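Local structure of phenol hydroxylase component phN (Pseudomonas stutzeri, 3U52) at residues D90-N95 with F484-S489; L99-I104 with N157-G162. The protein probably serves as the diiron-bearing oxygenase component of a multicomponent phenol hydroxylase, which uses dioxygen to add a hydroxyl group to phenol. All blocks are in the same frame, centred on the assembly; numbering follows the deposited sequence.

Contact 1 of 2, residues D90-N95 with F484-S489; sequences DARYVN and FDYVGS
Tyr-486 opens a type II beta turn, Tyr-486 to Ser-489, and lays its ring against Ala-91 and Arg-92, which, with Asp-90, form an Asx turn leading into helix 94-103. The contact is made by apolar and CH-pi packing. With its CG anti to the backbone N (chi1 174°), Tyr-486 reaches out to meet Arg-92, whose CG makes a CH-pi contact 3.7 Å from the ring centroid, over one face but offset toward the rim. Ala-91 CB lies 3.5 Å from Tyr-486 OH. Were Tyr-486 replaced by alanine, a gap would probably open beside Ala-91, and the Arg-92 methylene would lose its aromatic surface.

None of the polar bonds joins the two segments; they lie within each or run to other parts of the chain. Asp-90 OD1 takes the backbone N of Arg-92 at 2.8 Å from above the carboxylate plane. The bend at chi3 (-53°) also turns Arg-92 NE back toward Asp-90 OD1 in a weak salt bridge of 3.4 Å, while NH1 pairs with Glu-357. Trp-495 of helix 490-498 touches Asp-90 and Ala-91. Across the turn, Tyr-486 O is gripped twice, by Ser-489 N at 3.0 Å and Ser-489 OG at 2.6 Å.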
loop_
_atom_site.group_PDB
_atom_site.type_symbol
_atom_site.label_atom_id
_atom_site.label_comp_id
_atom_site.label_asym_id
_atom_site.label_seq_id
_atom_site.Cartn_x
_atom_site.Cartn_y
_atom_site.Cartn_z
ATOM N N ASP A 90 -1.602 24.589 0.390
ATOM C CA ASP A 90 -0.929 25.710 1.109
ATOM C C ASP A 90 -0.763 25.302 2.554
ATOM O O ASP A 90 -1.592 24.555 3.087
ATOM C CB ASP A 90 -1.808 26.975 1.082
ATOM C CG ASP A 90 -1.100 28.190 1.697
ATOM O OD1 ASP A 90 -1.376 28.538 2.851
ATOM O OD2 ASP A 90 -0.191 28.735 1.040
ATOM N N ALA A 91 0.292 25.785 3.208
ATOM C CA ALA A 91 0.565 25.421 4.590
ATOM C C ALA A 91 -0.557 25.883 5.557
ATOM O O ALA A 91 -0.658 25.315 6.651
ATOM C CB ALA A 91 1.889 25.946 5.039
ATOM N N ARG A 92 -1.396 26.858 5.153
ATOM C CA ARG A 92 -2.549 27.260 5.985
ATOM C C ARG A 92 -3.385 26.023 6.297
ATOM O O ARG A 92 -3.997 25.921 7.366
ATOM C CB ARG A 92 -3.464 28.310 5.314
ATOM C CG ARG A 92 -2.839 29.723 5.224
ATOM C CD ARG A 92 -3.788 30.751 4.536
ATOM N NE ARG A 92 -4.242 30.257 3.229
ATOM C CZ ARG A 92 -5.237 30.770 2.486
ATOM N NH1 ARG A 92 -5.945 31.819 2.923
ATOM N NH2 ARG A 92 -5.549 30.219 1.298
ATOM N N TYR A 93 -3.434 25.090 5.340
ATOM C CA TYR A 93 -4.264 23.877 5.464
ATOM C C TYR A 93 -3.872 23.069 6.687
ATOM O O TYR A 93 -4.727 22.416 7.285
ATOM C CB TYR A 93 -4.143 22.991 4.189
ATOM C CG TYR A 93 -4.698 21.574 4.385
ATOM C CD1 TYR A 93 -6.083 21.299 4.247
ATOM C CD2 TYR A 93 -3.867 20.523 4.759
ATOM C CE1 TYR A 93 -6.581 20.007 4.435
ATOM C CE2 TYR A 93 -4.351 19.241 4.955
ATOM C CZ TYR A 93 -5.682 18.979 4.782
ATOM O OH TYR A 93 -6.096 17.681 5.025
ATOM N N VAL A 94 -2.590 23.073 7.068
ATOM C CA VAL A 94 -2.131 22.206 8.150
ATOM C C VAL A 94 -2.810 22.608 9.506
ATOM O O VAL A 94 -2.952 21.768 10.402
ATOM C CB VAL A 94 -0.623 22.174 8.240
ATOM C CG1 VAL A 94 -0.117 21.224 9.364
ATOM C CG2 VAL A 94 -0.041 21.773 6.867
ATOM N N ASN A 95 -3.278 23.846 9.601
ATOM C CA ASN A 95 -4.048 24.270 10.771
ATOM C C ASN A 95 -5.313 23.467 11.062
ATOM O O ASN A 95 -5.665 23.307 12.223
ATOM C CB ASN A 95 -4.277 25.769 10.711
ATOM C CG ASN A 95 -2.937 26.522 10.771
ATOM O OD1 ASN A 95 -2.310 26.583 11.814
ATOM N ND2 ASN A 95 -2.472 27.013 9.636
ATOM N N PHE A 484 -0.105 32.687 17.255
ATOM C CA PHE A 484 -0.059 33.966 16.531
ATOM C C PHE A 484 -0.503 33.829 15.077
ATOM O O PHE A 484 -0.769 32.711 14.618
ATOM C CB PHE A 484 1.335 34.614 16.556
ATOM C CG PHE A 484 1.848 34.982 17.945
ATOM C CD1 PHE A 484 1.037 35.682 18.860
ATOM C CD2 PHE A 484 3.148 34.664 18.314
ATOM C CE1 PHE A 484 1.514 36.028 20.137
ATOM C CE2 PHE A 484 3.648 34.995 19.605
ATOM C CZ PHE A 484 2.829 35.696 20.507
ATOM N N ASP A 485 -0.574 34.960 14.350
ATOM C CA ASP A 485 -0.966 34.976 12.954
ATOM C C ASP A 485 -0.111 34.064 12.053
ATOM O O ASP A 485 1.093 33.884 12.259
ATOM C CB ASP A 485 -0.881 36.406 12.386
ATOM C CG ASP A 485 -1.817 36.628 11.243
ATOM O OD1 ASP A 485 -2.918 37.167 11.507
ATOM O OD2 ASP A 485 -1.486 36.263 10.064
ATOM N N TYR A 486 -0.745 33.518 11.028
ATOM C CA TYR A 486 -0.032 32.699 10.052
ATOM C C TYR A 486 1.038 33.508 9.295
ATOM O O TYR A 486 2.149 33.003 8.996
ATOM C CB TYR A 486 -1.015 32.102 9.047
ATOM C CG TYR A 486 -0.315 31.374 7.924
ATOM C CD1 TYR A 486 0.276 30.113 8.129
ATOM C CD2 TYR A 486 -0.213 31.960 6.660
ATOM C CE1 TYR A 486 0.933 29.433 7.058
ATOM C CE2 TYR A 486 0.432 31.297 5.596
ATOM C CZ TYR A 486 1.012 30.050 5.807
ATOM O OH TYR A 486 1.633 29.410 4.718
ATOM N N VAL A 487 0.673 34.743 8.955
ATOM C CA VAL A 487 1.592 35.647 8.236
ATOM C C VAL A 487 2.779 35.999 9.154
ATOM O O VAL A 487 2.625 36.590 10.221
ATOM C CB VAL A 487 0.817 36.875 7.679
ATOM C CG1 VAL A 487 1.759 37.923 7.109
ATOM C CG2 VAL A 487 -0.188 36.385 6.626
ATOM N N GLY A 488 3.950 35.535 8.749
ATOM C CA GLY A 488 5.171 35.740 9.485
ATOM C C GLY A 488 5.526 34.594 10.398
ATOM O O GLY A 488 6.430 34.718 11.242
ATOM N N SER A 489 4.814 33.485 10.286
ATOM C CA SER A 489 5.039 32.383 11.223
ATOM C C SER A 489 6.128 31.529 10.662
ATOM O O SER A 489 6.396 31.623 9.477
ATOM C CB SER A 489 3.782 31.529 11.340
ATOM O OG SER A 489 3.448 31.003 10.050
#

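Contact 2 of 2, residues L99-I104 with N157-G162; sequences LFISGI and NGLHDG
Gly-162 packs directly on the backbone of Ile-101 and Ser-102, bringing the start of helix 162-166 against the C-terminal end of helix 94-103. This is the tight part of the contact. The CA atoms of Ser-102 and Gly-162 stand just 4.1 Å apart, and Gly-162 CA is likewise 4.1 Å from Ile-101 O. A beta carbon on Gly-162 would point toward the other segment and run into Ile-101 O, so this close approach probably depends on glycine. Ser-102 presents its CB to Gly-162, while its OG is turned back along its own helix to hydrogen-bond Lys-98 O. Ser-102 O, at the end of that helix, is bonded by His-166 ND1, a second tie between the two helices.

Toward Leu-159 the fit is made by side chains on the loop. Ile-101 and Leu-159 cross at about a right angle, and Ile-101 CG2 touches Leu-159 CD2 at 3.9 Å. The other branch, CG1, is anti to the backbone N (chi1 -159°) and carries CD1 to 3.9 Å from Leu-159 O. By contrast, His-160 and Asp-161 turn away from helix 94-103: His-160 NE2 bonds Asp-482, and Asp-161 OD1 bonds His-476 and forms a salt bridge with a basic side chain of another protein's chain. That flank of the loop thus faces a partner protein.

Phe-100 leads the other way, into a xenon pocket completed by Ala-148, Met-149 and Thr-222, and meets Phe-210 edge-to-face. Ile-101 also rests on Met-149 of helix 125-155 and on an aromatic side chain of the other protein. The end of helix 94-103 is thus flanked by helices 125-155, 162-166 and 254-283, the last through Leu-99 on Met-278 and Met-283.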
loop_
_atom_site.group_PDB
_atom_site.type_symbol
_atom_site.label_atom_id
_atom_site.label_comp_id
_atom_site.label_asym_id
_atom_site.label_seq_id
_atom_site.Cartn_x
_atom_site.Cartn_y
_atom_site.Cartn_z
ATOM N N LEU A 99 -5.861 21.287 14.781
ATOM C CA LEU A 99 -7.185 21.165 15.381
ATOM C C LEU A 99 -7.654 19.701 15.481
ATOM O O LEU A 99 -8.159 19.258 16.513
ATOM C CB LEU A 99 -8.168 22.006 14.557
ATOM C CG LEU A 99 -9.598 22.395 14.933
ATOM C CD1 LEU A 99 -9.775 22.861 16.410
ATOM C CD2 LEU A 99 -10.039 23.537 13.984
ATOM N N PHE A 100 -7.490 18.953 14.417
ATOM C CA PHE A 100 -7.851 17.547 14.430
ATOM C C PHE A 100 -7.088 16.701 15.449
ATOM O O PHE A 100 -7.721 15.990 16.226
ATOM C CB PHE A 100 -7.683 16.937 13.049
ATOM C CG PHE A 100 -8.286 15.545 12.926
ATOM C CD1 PHE A 100 -7.497 14.412 13.125
ATOM C CD2 PHE A 100 -9.637 15.374 12.613
ATOM C CE1 PHE A 100 -8.048 13.150 13.028
ATOM C CE2 PHE A 100 -10.200 14.079 12.508
ATOM C CZ PHE A 100 -9.410 12.978 12.723
ATOM N N ILE A 101 -5.755 16.759 15.441
ATOM C CA ILE A 101 -4.939 15.936 16.350
ATOM C C ILE A 101 -5.071 16.283 17.846
ATOM O O ILE A 101 -4.871 15.411 18.709
ATOM C CB ILE A 101 -3.453 15.936 15.937
ATOM C CG1 ILE A 101 -2.731 14.718 16.530
ATOM C CG2 ILE A 101 -2.756 17.273 16.368
ATOM C CD1 ILE A 101 -1.301 14.520 16.034
ATOM N N SER A 102 -5.389 17.548 18.160
ATOM C CA SER A 102 -5.511 17.963 19.541
ATOM C C SER A 102 -6.964 17.952 20.056
ATOM O O SER A 102 -7.202 17.829 21.281
ATOM C CB SER A 102 -4.829 19.311 19.738
ATOM O OG SER A 102 -5.386 20.259 18.877
ATOM N N GLY A 103 -7.937 18.058 19.134
ATOM C CA GLY A 103 -9.357 18.074 19.518
ATOM C C GLY A 103 -10.231 16.892 19.119
ATOM O O GLY A 103 -11.276 16.632 19.774
ATOM N N ILE A 104 -9.857 16.186 18.058
ATOM C CA ILE A 104 -10.699 15.082 17.541
ATOM C C ILE A 104 -10.057 13.713 17.783
ATOM O O ILE A 104 -10.739 12.819 18.355
ATOM C CB ILE A 104 -11.153 15.236 16.051
ATOM C CG1 ILE A 104 -12.165 16.366 15.896
ATOM C CG2 ILE A 104 -11.890 13.986 15.576
ATOM C CD1 ILE A 104 -11.540 17.668 15.462
ATOM N N ASN A 157 4.308 23.099 12.821
ATOM C CA ASN A 157 4.295 23.344 14.273
ATOM C C ASN A 157 2.892 23.041 14.765
ATOM O O ASN A 157 2.006 22.849 13.962
ATOM C CB ASN A 157 4.758 24.776 14.588
ATOM C CG ASN A 157 6.277 24.975 14.352
ATOM O OD1 ASN A 157 7.071 24.110 14.710
ATOM N ND2 ASN A 157 6.667 26.096 13.720
ATOM N N GLY A 158 2.703 22.918 16.071
ATOM C CA GLY A 158 1.383 22.811 16.634
ATOM C C GLY A 158 0.793 21.405 16.676
ATOM O O GLY A 158 -0.322 21.220 17.162
ATOM N N LEU A 159 1.531 20.403 16.210
ATOM C CA LEU A 159 1.020 19.030 16.182
ATOM C C LEU A 159 1.722 18.170 17.229
ATOM O O LEU A 159 1.445 16.989 17.324
ATOM C CB LEU A 159 1.238 18.398 14.777
ATOM C CG LEU A 159 0.371 18.995 13.674
ATOM C CD1 LEU A 159 1.212 19.459 12.530
ATOM C CD2 LEU A 159 -0.608 17.954 13.218
ATOM N N HIS A 160 2.590 18.766 18.047
ATOM C CA HIS A 160 3.587 18.005 18.813
ATOM C C HIS A 160 3.169 17.510 20.185
ATOM O O HIS A 160 3.873 16.657 20.785
ATOM C CB HIS A 160 4.922 18.810 18.942
ATOM C CG HIS A 160 4.734 20.200 19.462
ATOM N ND1 HIS A 160 4.670 20.483 20.803
ATOM C CD2 HIS A 160 4.534 21.375 18.822
ATOM C CE1 HIS A 160 4.468 21.777 20.976
ATOM N NE2 HIS A 160 4.366 22.340 19.790
ATOM N N ASP A 161 2.063 18.011 20.717
ATOM C CA ASP A 161 1.666 17.601 22.086
ATOM C C ASP A 161 0.131 17.523 22.249
ATOM O O ASP A 161 -0.436 18.056 23.225
ATOM C CB ASP A 161 2.271 18.608 23.078
ATOM C CG ASP A 161 3.157 17.916 24.170
ATOM O OD1 ASP A 161 4.164 18.502 24.629
ATOM O OD2 ASP A 161 2.810 16.788 24.600
ATOM N N GLY A 162 -0.525 16.953 21.248
ATOM C CA GLY A 162 -1.981 16.814 21.206
ATOM C C GLY A 162 -2.665 16.386 22.510
ATOM O O GLY A 162 -3.535 17.114 23.004
#

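In the fold
From the N terminus, the chain first reaches 90-95 and then 99-104: the lead-in to helix 94-103 serves contact 1 and its C-terminal end serves contact 2. Contact 2 closes first, when the loop after helix 125-155 returns to the end of helix 94-103, with 52 largely helical residues between its segments. Contact 1 closes 388 residues, including the zinc-binding region, as the loop before helix 490-498 comes back to the lead-in to helix 94-103, bringing the C-terminal part to the hydroxylase region. The shorter closure lies wholly within the longer one, and the two do not cross. They touch where Val-94 CG1 packs on Leu-159 CD1 at 3.9 Å.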